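Local coordinates for hypothetical protein (Staphylococcus aureus subsp. aureus, PDB 1QYI) that is of unknown function but carries a region resembling HAD-type hydrolases, so it may belong to that superfamily of mostly phosphate-processing enzymes, at residues N77-S86 and L173-Q182; I87-L96 and L122-P133. All coordinates share one frame; numbering follows the deposited sequence.

Interaction 1: N77-S86 and L173-Q182; sequences NWDMLFIVFS and LWTLAQEVYQ
An aromatic cluster at a steep helix crossing joins Trp78 and Phe82 to Trp174 and Tyr181. Trp78 acts as a knob in a hole formed by Trp174, Gln178, Tyr181 and Gln182. Gln178 covers one face of the indole: with CG anti to the backbone N (chi1 -171°) and a bend at chi2, its CG sits 3.3 Å above the centroid of the five-membered ring of Trp78 in a CH-pi contact, almost on the ring normal, and its amide continues over the six-membered ring. Trp78 in turn presents its edge, offset, to the face of Tyr181, the planes nearly perpendicular at 88°. The two segments belong to helices 77-93 and 172-195, whose axes approach to 9.4 Å at 119°, in a part of the chain built of helices and loops, without strands. Further along, Trp174 turns its edge to the face of Phe82, CD1 lying 3.5 Å from Phe82 CG, while Ser86 OG lies over the opposite face. The indole nitrogen Trp174 NE1 donates to Asp79 OD1 (3.2 Å), a bent bond that meets the carboxylate from above its plane; Asp79 OD2 also forms a salt bridge with Lys144, so the buried carboxylate has partners at both oxygens. Leu81 parts its methyls, CD1 packing on Ala177 CB at 3.5 Å and CD2 against Tyr181 CD2.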
loop_
_atom_site.group_PDB
_atom_site.type_symbol
_atom_site.label_atom_id
_atom_site.label_comp_id
_atom_site.label_asym_id
_atom_site.label_seq_id
_atom_site.Cartn_x
_atom_site.Cartn_y
_atom_site.Cartn_z
ATOM N N ASN A 77 4.552 -2.228 -1.220
ATOM C CA ASN A 77 5.307 -1.126 -1.814
ATOM C C ASN A 77 6.727 -1.062 -1.270
ATOM O O ASN A 77 7.656 -0.764 -2.017
ATOM C CB ASN A 77 4.607 0.216 -1.572
ATOM C CG ASN A 77 3.261 0.304 -2.260
ATOM O OD1 ASN A 77 2.272 -0.265 -1.797
ATOM N ND2 ASN A 77 3.219 1.014 -3.380
ATOM N N TRP A 78 6.890 -1.333 0.025
ATOM C CA TRP A 78 8.213 -1.316 0.638
ATOM C C TRP A 78 9.112 -2.294 -0.119
ATOM O O TRP A 78 10.197 -1.928 -0.581
ATOM C CB TRP A 78 8.141 -1.717 2.121
ATOM C CG TRP A 78 7.334 -0.776 2.995
ATOM C CD1 TRP A 78 7.141 0.574 2.799
ATOM C CD2 TRP A 78 6.680 -1.093 4.235
ATOM N NE1 TRP A 78 6.418 1.103 3.835
ATOM C CE2 TRP A 78 6.119 0.107 4.733
ATOM C CE3 TRP A 78 6.513 -2.274 4.977
ATOM C CZ2 TRP A 78 5.404 0.166 5.947
ATOM C CZ3 TRP A 78 5.800 -2.219 6.186
ATOM C CH2 TRP A 78 5.255 -1.004 6.657
ATOM N N ASP A 79 8.649 -3.534 -0.267
ATOM C CA ASP A 79 9.438 -4.534 -0.974
ATOM C C ASP A 79 9.736 -4.124 -2.419
ATOM O O ASP A 79 10.875 -4.245 -2.880
ATOM C CB ASP A 79 8.731 -5.892 -0.958
ATOM C CG ASP A 79 8.607 -6.474 0.442
ATOM O OD1 ASP A 79 9.633 -6.575 1.149
ATOM O OD2 ASP A 79 7.475 -6.837 0.837
HETATM N N MSE A 80 8.719 -3.631 -3.121
HETATM C CA MSE A 80 8.889 -3.220 -4.511
HETATM C C MSE A 80 9.962 -2.146 -4.718
HETATM O O MSE A 80 10.864 -2.312 -5.539
HETATM C CB MSE A 80 7.563 -2.722 -5.088
HETATM C CG MSE A 80 6.462 -3.756 -5.095
HETATM SE SE MSE A 80 4.937 -3.173 -6.114
HETATM C CE MSE A 80 4.792 -1.351 -5.426
ATOM N N LEU A 81 9.855 -1.045 -3.981
ATOM C CA LEU A 81 10.817 0.034 -4.104
ATOM C C LEU A 81 12.208 -0.450 -3.696
ATOM O O LEU A 81 13.212 0.010 -4.233
ATOM C CB LEU A 81 10.387 1.223 -3.246
ATOM C CG LEU A 81 10.348 1.057 -1.728
ATOM C CD1 LEU A 81 11.748 1.249 -1.147
ATOM C CD2 LEU A 81 9.402 2.106 -1.133
ATOM N N PHE A 82 12.272 -1.381 -2.750
ATOM C CA PHE A 82 13.561 -1.907 -2.315
ATOM C C PHE A 82 14.256 -2.677 -3.437
ATOM O O PHE A 82 15.420 -2.422 -3.723
ATOM C CB PHE A 82 13.390 -2.832 -1.105
ATOM C CG PHE A 82 14.668 -3.513 -0.668
ATOM C CD1 PHE A 82 15.665 -2.798 -0.004
ATOM C CD2 PHE A 82 14.864 -4.875 -0.905
ATOM C CE1 PHE A 82 16.829 -3.426 0.424
ATOM C CE2 PHE A 82 16.028 -5.517 -0.481
ATOM C CZ PHE A 82 17.015 -4.789 0.189
ATOM N N ILE A 83 13.548 -3.627 -4.053
ATOM C CA ILE A 83 14.120 -4.437 -5.130
ATOM C C ILE A 83 14.553 -3.573 -6.314
ATOM O O ILE A 83 15.637 -3.759 -6.871
ATOM C CB ILE A 83 13.116 -5.552 -5.622
ATOM C CG1 ILE A 83 13.559 -6.938 -5.125
ATOM C CG2 ILE A 83 13.095 -5.639 -7.143
ATOM C CD1 ILE A 83 13.489 -7.154 -3.625
ATOM N N VAL A 84 13.709 -2.623 -6.689
ATOM C CA VAL A 84 14.004 -1.723 -7.801
ATOM C C VAL A 84 15.255 -0.886 -7.509
ATOM O O VAL A 84 16.076 -0.647 -8.391
ATOM C CB VAL A 84 12.799 -0.784 -8.075
ATOM C CG1 VAL A 84 13.206 0.354 -8.998
ATOM C CG2 VAL A 84 11.663 -1.594 -8.700
ATOM N N PHE A 85 15.408 -0.449 -6.265
ATOM C CA PHE A 85 16.556 0.359 -5.912
ATOM C C PHE A 85 17.829 -0.471 -5.786
ATOM O O PHE A 85 18.935 0.045 -5.983
ATOM C CB PHE A 85 16.295 1.102 -4.608
ATOM C CG PHE A 85 17.496 1.827 -4.097
ATOM C CD1 PHE A 85 17.909 3.015 -4.686
ATOM C CD2 PHE A 85 18.254 1.285 -3.052
ATOM C CE1 PHE A 85 19.062 3.657 -4.245
ATOM C CE2 PHE A 85 19.411 1.919 -2.602
ATOM C CZ PHE A 85 19.821 3.109 -3.197
ATOM N N SER A 86 17.683 -1.747 -5.448
ATOM C CA SER A 86 18.848 -2.629 -5.310
ATOM C C SER A 86 19.474 -2.935 -6.676
ATOM O O SER A 86 20.698 -2.994 -6.813
ATOM C CB SER A 86 18.453 -3.942 -4.620
ATOM O OG SER A 86 18.160 -3.741 -3.255
ATOM N N LEU A 173 19.499 -1.959 4.795
ATOM C CA LEU A 173 19.168 -1.187 3.599
ATOM C C LEU A 173 17.650 -1.149 3.429
ATOM O O LEU A 173 17.090 -0.121 3.055
ATOM C CB LEU A 173 19.790 -1.818 2.347
ATOM C CG LEU A 173 20.105 -0.969 1.098
ATOM C CD1 LEU A 173 19.841 -1.828 -0.119
ATOM C CD2 LEU A 173 19.273 0.304 1.037
ATOM N N TRP A 174 16.994 -2.275 3.705
ATOM C CA TRP A 174 15.543 -2.370 3.572
ATOM C C TRP A 174 14.855 -1.414 4.544
ATOM O O TRP A 174 13.822 -0.818 4.229
ATOM C CB TRP A 174 15.066 -3.797 3.857
ATOM C CG TRP A 174 13.603 -4.008 3.554
ATOM C CD1 TRP A 174 13.066 -4.411 2.368
ATOM C CD2 TRP A 174 12.497 -3.765 4.437
ATOM N NE1 TRP A 174 11.698 -4.443 2.451
ATOM C CE2 TRP A 174 11.324 -4.067 3.700
ATOM C CE3 TRP A 174 12.386 -3.348 5.762
ATOM C CZ2 TRP A 174 10.034 -3.933 4.275
ATOM C CZ3 TRP A 174 11.111 -3.219 6.317
ATOM C CH2 TRP A 174 9.954 -3.523 5.574
ATOM N N THR A 175 15.438 -1.294 5.734
ATOM C CA THR A 175 14.928 -0.414 6.776
ATOM C C THR A 175 15.082 1.042 6.353
ATOM O O THR A 175 14.196 1.856 6.588
ATOM C CB THR A 175 15.673 -0.683 8.105
ATOM O OG1 THR A 175 15.467 -2.049 8.477
ATOM C CG2 THR A 175 15.162 0.213 9.223
ATOM N N LEU A 176 16.204 1.355 5.709
ATOM C CA LEU A 176 16.458 2.707 5.229
ATOM C C LEU A 176 15.414 3.112 4.205
ATOM O O LEU A 176 14.712 4.111 4.383
ATOM C CB LEU A 176 17.838 2.811 4.576
ATOM C CG LEU A 176 18.141 4.162 3.915
ATOM C CD1 LEU A 176 18.031 5.289 4.942
ATOM C CD2 LEU A 176 19.534 4.134 3.293
ATOM N N ALA A 177 15.319 2.330 3.134
ATOM C CA ALA A 177 14.380 2.591 2.056
ATOM C C ALA A 177 12.962 2.681 2.576
ATOM O O ALA A 177 12.171 3.489 2.104
ATOM C CB ALA A 177 14.476 1.491 1.021
ATOM N N GLN A 178 12.645 1.858 3.562
ATOM C CA GLN A 178 11.305 1.862 4.092
ATOM C C GLN A 178 11.049 3.103 4.937
ATOM O O GLN A 178 9.927 3.611 4.964
ATOM C CB GLN A 178 11.052 0.572 4.871
ATOM C CG GLN A 178 9.619 0.382 5.283
ATOM C CD GLN A 178 9.396 0.744 6.734
ATOM O OE1 GLN A 178 10.086 1.606 7.284
ATOM N NE2 GLN A 178 8.420 0.095 7.362
ATOM N N GLU A 179 12.083 3.623 5.600
ATOM C CA GLU A 179 11.901 4.829 6.417
ATOM C C GLU A 179 11.718 6.043 5.518
ATOM O O GLU A 179 10.950 6.956 5.832
ATOM C CB GLU A 179 13.094 5.060 7.361
ATOM C CG GLU A 179 13.292 3.939 8.357
ATOM C CD GLU A 179 14.321 4.247 9.427
ATOM O OE1 GLU A 179 15.266 5.025 9.180
ATOM O OE2 GLU A 179 14.201 3.684 10.529
ATOM N N VAL A 180 12.415 6.031 4.386
ATOM C CA VAL A 180 12.340 7.131 3.436
ATOM C C VAL A 180 10.944 7.201 2.852
ATOM O O VAL A 180 10.409 8.286 2.625
ATOM C CB VAL A 180 13.338 6.953 2.273
ATOM C CG1 VAL A 180 13.277 8.159 1.357
ATOM C CG2 VAL A 180 14.747 6.758 2.812
ATOM N N TYR A 181 10.355 6.040 2.604
ATOM C CA TYR A 181 9.012 5.994 2.035
ATOM C C TYR A 181 7.960 6.499 3.031
ATOM O O TYR A 181 7.056 7.279 2.683
ATOM C CB TYR A 181 8.689 4.562 1.601
ATOM C CG TYR A 181 7.256 4.347 1.178
ATOM C CD1 TYR A 181 6.243 4.198 2.133
ATOM C CD2 TYR A 181 6.907 4.262 -0.173
ATOM C CE1 TYR A 181 4.933 3.966 1.759
ATOM C CE2 TYR A 181 5.597 4.031 -0.557
ATOM C CZ TYR A 181 4.616 3.883 0.415
ATOM O OH TYR A 181 3.314 3.653 0.052
ATOM N N GLN A 182 8.102 6.056 4.278
ATOM C CA GLN A 182 7.173 6.430 5.331
ATOM C C GLN A 182 7.169 7.935 5.586
ATOM O O GLN A 182 6.111 8.526 5.822
ATOM C CB GLN A 182 7.491 5.645 6.615
ATOM C CG GLN A 182 7.171 4.154 6.504
ATOM C CD GLN A 182 5.679 3.874 6.373
ATOM O OE1 GLN A 182 4.962 3.833 7.372
ATOM N NE2 GLN A 182 5.200 3.700 5.138
HETATM O O HOH W 1 12.393 -0.889 1.902
#

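Interaction 2: I87-L96 and L122-P133; sequences IHLIDILKKL and LADCFNLNEQLP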
loop_
_atom_site.group_PDB
_atom_site.type_symbol
_atom_site.label_atom_id
_atom_site.label_comp_id
_atom_site.label_asym_id
_atom_site.label_seq_id
_atom_site.Cartn_x
_atom_site.Cartn_y
_atom_site.Cartn_z
ATOM N N ILE A 87 18.618 -3.118 -7.677
ATOM C CA ILE A 87 19.051 -3.417 -9.037
ATOM C C ILE A 87 19.936 -2.294 -9.567
ATOM O O ILE A 87 20.921 -2.540 -10.264
ATOM C CB ILE A 87 17.824 -3.612 -9.962
ATOM C CG1 ILE A 87 16.990 -4.782 -9.452
ATOM C CG2 ILE A 87 18.272 -3.880 -11.392
ATOM C CD1 ILE A 87 17.806 -6.052 -9.290
ATOM N N HIS A 88 19.583 -1.060 -9.228
ATOM C CA HIS A 88 20.369 0.079 -9.665
ATOM C C HIS A 88 21.604 0.226 -8.800
ATOM O O HIS A 88 22.646 0.667 -9.276
ATOM C CB HIS A 88 19.553 1.364 -9.605
ATOM C CG HIS A 88 18.458 1.425 -10.616
ATOM N ND1 HIS A 88 18.636 1.015 -11.927
ATOM C CD2 HIS A 88 17.180 1.848 -10.532
ATOM C CE1 HIS A 88 17.517 1.184 -12.592
ATOM N NE2 HIS A 88 16.609 1.689 -11.773
ATOM N N LEU A 89 21.492 -0.145 -7.529
ATOM C CA LEU A 89 22.625 -0.038 -6.635
ATOM C C LEU A 89 23.687 -1.022 -7.099
ATOM O O LEU A 89 24.845 -0.656 -7.285
ATOM C CB LEU A 89 22.213 -0.347 -5.193
ATOM C CG LEU A 89 23.364 -0.319 -4.177
ATOM C CD1 LEU A 89 24.040 1.029 -4.212
ATOM C CD2 LEU A 89 22.846 -0.633 -2.799
ATOM N N ILE A 90 23.281 -2.271 -7.290
ATOM C CA ILE A 90 24.185 -3.322 -7.747
ATOM C C ILE A 90 24.826 -2.891 -9.080
ATOM O O ILE A 90 25.995 -3.171 -9.339
ATOM C CB ILE A 90 23.406 -4.680 -7.921
ATOM C CG1 ILE A 90 23.019 -5.229 -6.557
ATOM C CG2 ILE A 90 24.263 -5.714 -8.638
ATOM C CD1 ILE A 90 21.878 -6.220 -6.596
ATOM N N ASP A 91 24.052 -2.189 -9.906
ATOM C CA ASP A 91 24.507 -1.720 -11.209
ATOM C C ASP A 91 25.619 -0.668 -11.099
ATOM O O ASP A 91 26.566 -0.652 -11.894
ATOM C CB ASP A 91 23.311 -1.164 -11.995
ATOM C CG ASP A 91 23.608 -1.002 -13.473
ATOM O OD1 ASP A 91 24.345 -1.848 -14.034
ATOM O OD2 ASP A 91 23.071 -0.057 -14.087
ATOM N N ILE A 92 25.490 0.212 -10.113
ATOM C CA ILE A 92 26.465 1.265 -9.867
ATOM C C ILE A 92 27.698 0.662 -9.180
ATOM O O ILE A 92 28.826 1.106 -9.407
ATOM C CB ILE A 92 25.853 2.388 -8.967
ATOM C CG1 ILE A 92 24.631 2.986 -9.653
ATOM C CG2 ILE A 92 26.873 3.489 -8.707
ATOM C CD1 ILE A 92 23.900 4.007 -8.821
ATOM N N LEU A 93 27.484 -0.352 -8.345
ATOM C CA LEU A 93 28.585 -0.996 -7.634
ATOM C C LEU A 93 29.489 -1.838 -8.525
ATOM O O LEU A 93 30.620 -2.145 -8.146
ATOM C CB LEU A 93 28.056 -1.874 -6.505
ATOM C CG LEU A 93 27.398 -1.119 -5.364
ATOM C CD1 LEU A 93 26.730 -2.119 -4.450
ATOM C CD2 LEU A 93 28.427 -0.294 -4.613
ATOM N N LYS A 94 28.998 -2.215 -9.698
ATOM C CA LYS A 94 29.787 -3.021 -10.615
ATOM C C LYS A 94 30.703 -2.126 -11.452
ATOM O O LYS A 94 31.387 -2.594 -12.360
ATOM C CB LYS A 94 28.856 -3.834 -11.517
ATOM C CG LYS A 94 29.544 -4.909 -12.338
ATOM C CD LYS A 94 28.533 -5.762 -13.091
ATOM C CE LYS A 94 27.755 -4.941 -14.107
ATOM N NZ LYS A 94 26.682 -5.739 -14.771
ATOM N N LYS A 95 30.710 -0.833 -11.136
ATOM C CA LYS A 95 31.547 0.128 -11.843
ATOM C C LYS A 95 32.763 0.511 -10.993
ATOM O O LYS A 95 33.681 1.176 -11.476
ATOM C CB LYS A 95 30.742 1.386 -12.194
ATOM C CG LYS A 95 29.510 1.127 -13.055
ATOM C CD LYS A 95 29.855 0.846 -14.507
ATOM C CE LYS A 95 30.198 2.130 -15.264
ATOM N NZ LYS A 95 29.004 3.028 -15.446
ATOM N N LEU A 96 32.768 0.095 -9.729
ATOM C CA LEU A 96 33.883 0.389 -8.826
ATOM C C LEU A 96 34.795 -0.831 -8.745
ATOM O O LEU A 96 34.436 -1.914 -9.217
ATOM C CB LEU A 96 33.374 0.726 -7.419
ATOM C CG LEU A 96 32.332 1.829 -7.229
ATOM C CD1 LEU A 96 32.072 2.001 -5.738
ATOM C CD2 LEU A 96 32.806 3.128 -7.847
ATOM N N LEU A 122 33.481 6.990 -8.986
ATOM C CA LEU A 122 33.004 6.670 -10.327
ATOM C C LEU A 122 33.937 7.264 -11.366
ATOM O O LEU A 122 34.021 8.484 -11.507
ATOM C CB LEU A 122 31.601 7.230 -10.542
ATOM C CG LEU A 122 30.475 6.464 -9.866
ATOM C CD1 LEU A 122 29.175 7.218 -10.030
ATOM C CD2 LEU A 122 30.389 5.081 -10.478
ATOM N N ALA A 123 34.625 6.396 -12.099
ATOM C CA ALA A 123 35.568 6.829 -13.127
ATOM C C ALA A 123 34.886 7.674 -14.193
ATOM O O ALA A 123 35.273 8.817 -14.447
ATOM C CB ALA A 123 36.217 5.607 -13.774
ATOM N N ASP A 124 33.870 7.094 -14.818
ATOM C CA ASP A 124 33.141 7.786 -15.867
ATOM C C ASP A 124 31.781 8.190 -15.344
ATOM O O ASP A 124 31.402 7.836 -14.232
ATOM C CB ASP A 124 32.954 6.875 -17.085
ATOM C CG ASP A 124 34.160 5.994 -17.348
ATOM O OD1 ASP A 124 35.294 6.522 -17.397
ATOM O OD2 ASP A 124 33.968 4.773 -17.509
ATOM N N CYS A 125 31.049 8.953 -16.140
ATOM C CA CYS A 125 29.721 9.354 -15.735
ATOM C C CYS A 125 28.874 8.085 -15.774
ATOM O O CYS A 125 28.893 7.356 -16.764
ATOM C CB CYS A 125 29.165 10.384 -16.715
ATOM S SG CYS A 125 27.504 10.948 -16.322
ATOM N N PHE A 126 28.148 7.797 -14.697
ATOM C CA PHE A 126 27.302 6.602 -14.666
ATOM C C PHE A 126 25.950 6.888 -15.344
ATOM O O PHE A 126 25.375 7.958 -15.149
ATOM C CB PHE A 126 27.070 6.160 -13.210
ATOM C CG PHE A 126 26.086 5.032 -13.073
ATOM C CD1 PHE A 126 26.418 3.747 -13.495
ATOM C CD2 PHE A 126 24.793 5.277 -12.622
ATOM C CE1 PHE A 126 25.475 2.719 -13.482
ATOM C CE2 PHE A 126 23.838 4.260 -12.605
ATOM C CZ PHE A 126 24.182 2.980 -13.039
ATOM N N ASN A 127 25.449 5.952 -16.151
ATOM C CA ASN A 127 24.149 6.146 -16.808
ATOM C C ASN A 127 23.120 5.212 -16.155
ATOM O O ASN A 127 23.318 4.003 -16.084
ATOM C CB ASN A 127 24.242 5.881 -18.322
ATOM C CG ASN A 127 25.263 6.792 -19.022
ATOM O OD1 ASN A 127 25.352 7.991 -18.733
ATOM N ND2 ASN A 127 26.026 6.222 -19.954
ATOM N N LEU A 128 22.013 5.785 -15.696
ATOM C CA LEU A 128 20.973 5.049 -14.986
ATOM C C LEU A 128 20.498 3.691 -15.506
ATOM O O LEU A 128 20.511 2.703 -14.758
ATOM C CB LEU A 128 19.765 5.954 -14.786
ATOM C CG LEU A 128 18.744 5.467 -13.762
ATOM C CD1 LEU A 128 19.412 4.987 -12.471
ATOM C CD2 LEU A 128 17.812 6.625 -13.483
ATOM N N ASN A 129 20.082 3.641 -16.769
ATOM C CA ASN A 129 19.571 2.411 -17.376
ATOM C C ASN A 129 18.377 1.886 -16.565
ATOM O O ASN A 129 18.434 0.806 -15.966
ATOM C CB ASN A 129 20.669 1.343 -17.450
ATOM C CG ASN A 129 20.192 0.048 -18.106
ATOM O OD1 ASN A 129 20.922 -0.942 -18.142
ATOM N ND2 ASN A 129 18.970 0.052 -18.627
ATOM N N GLU A 130 17.290 2.657 -16.570
ATOM C CA GLU A 130 16.083 2.322 -15.820
ATOM C C GLU A 130 15.288 1.146 -16.363
ATOM O O GLU A 130 14.118 0.971 -16.037
ATOM C CB GLU A 130 15.178 3.561 -15.682
ATOM C CG GLU A 130 15.099 4.472 -16.906
ATOM C CD GLU A 130 16.406 5.193 -17.210
ATOM O OE1 GLU A 130 16.798 6.093 -16.435
ATOM O OE2 GLU A 130 17.044 4.841 -18.226
ATOM N N GLN A 131 15.933 0.322 -17.173
ATOM C CA GLN A 131 15.261 -0.838 -17.728
ATOM C C GLN A 131 15.839 -2.098 -17.061
ATOM O O GLN A 131 15.234 -3.175 -17.091
ATOM C CB GLN A 131 15.487 -0.886 -19.240
ATOM C CG GLN A 131 14.497 -1.748 -20.008
ATOM C CD GLN A 131 13.250 -0.998 -20.454
ATOM O OE1 GLN A 131 12.373 -0.658 -19.653
ATOM N NE2 GLN A 131 13.179 -0.717 -21.744
ATOM N N LEU A 132 17.004 -1.946 -16.438
ATOM C CA LEU A 132 17.682 -3.053 -15.776
ATOM C C LEU A 132 16.798 -3.888 -14.841
ATOM O O LEU A 132 16.743 -5.117 -14.969
ATOM C CB LEU A 132 18.899 -2.538 -14.996
ATOM C CG LEU A 132 19.783 -3.638 -14.400
ATOM C CD1 LEU A 132 20.340 -4.501 -15.522
ATOM C CD2 LEU A 132 20.910 -3.020 -13.592
ATOM N N PRO A 133 16.096 -3.240 -13.887
ATOM C CA PRO A 133 15.243 -4.008 -12.973
ATOM C C PRO A 133 14.242 -4.902 -13.702
ATOM O O PRO A 133 14.000 -6.040 -13.293
ATOM C CB PRO A 133 14.579 -2.924 -12.119
ATOM C CG PRO A 133 14.617 -1.703 -12.994
ATOM C CD PRO A 133 15.964 -1.790 -13.649
HETATM O O HOH W 2 14.056 1.408 -13.441
HETATM O O HOH W 3 30.208 5.323 -13.782
#
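The final turns of helix 77-93 and the type I turn from Leu93 to Leu96 run alongside an irregular segment, 122-133, extended around Cys125 to Asn127 and turning from Leu128 on, in the opposite chain direction, with CA atoms pairing from Ile87 and Pro133 (5.5 Å) to Leu96 and Leu122 (6.5 Å). Side chains make the join. Phe126 is its central piece: Ile92 lays CG1 over one face of the phenyl ring, 3.6 Å from the centroid in a CH-pi contact, displaced toward the rim. Asp91 OD2 comes to the ring edge near CZ, 3.4 Å away and in the ring plane, where the partly positive ring hydrogens would probably suit a carboxylate. Farther round the rim, Lys95 folds back through bends at chi2, chi3 and chi4, bringing NZ near the edge at Phe126 CD1; the ammonium then donates to a water that in turn bonds to Asp124 O.

His88 meets a side chain over one face and a backbone carbonyl at its edge. Leu128 CD1 stands 4.1 Å from the imidazole centroid, nearly on the normal, while Asn129 O lies near the ring plane. A water links His88 NE2 to Glu130 O, tying the ring to the loop backbone. Toward Pro133, Ile87 has CG2 anti to the backbone N, which sets this methyl against Leu132 CG at 3.4 Å and near the proline ring. Leu132 CD2 reaches on to the carboxylate carbon of Asp91. At the far end Leu122 CD2 meets Leu96 CD2, Ile92 CG2 and Lys95 CB in looser packing. The segment 122-133 thus lines one flank of helix 77-93, while Ile90 packs on helix 144-158 and Leu89 and Leu93 rest on Phe104 of helix 98-106.

Helix 77-93 illustrates how one helix can serve successive partners: its first ten residues cross helix 172-195 in interaction 1, and its end, with the turn that follows, receives the irregular segment of interaction 2. The centres lie about 18 Å apart, yet the packing is continuous, since Leu173 CD1 of interaction 1 is 4.2 Å from Leu89 CD2 of interaction 2. Along the chain, both segments of interaction 2 fall between those of interaction 1. Interaction 1, centred about 13 Å from the centre of the chain, is buried; interaction 2, with its centre about 28 Å out, is only partly so. Helix 144-158 touches residues of both, including Trp174, Ile83 and Ile90.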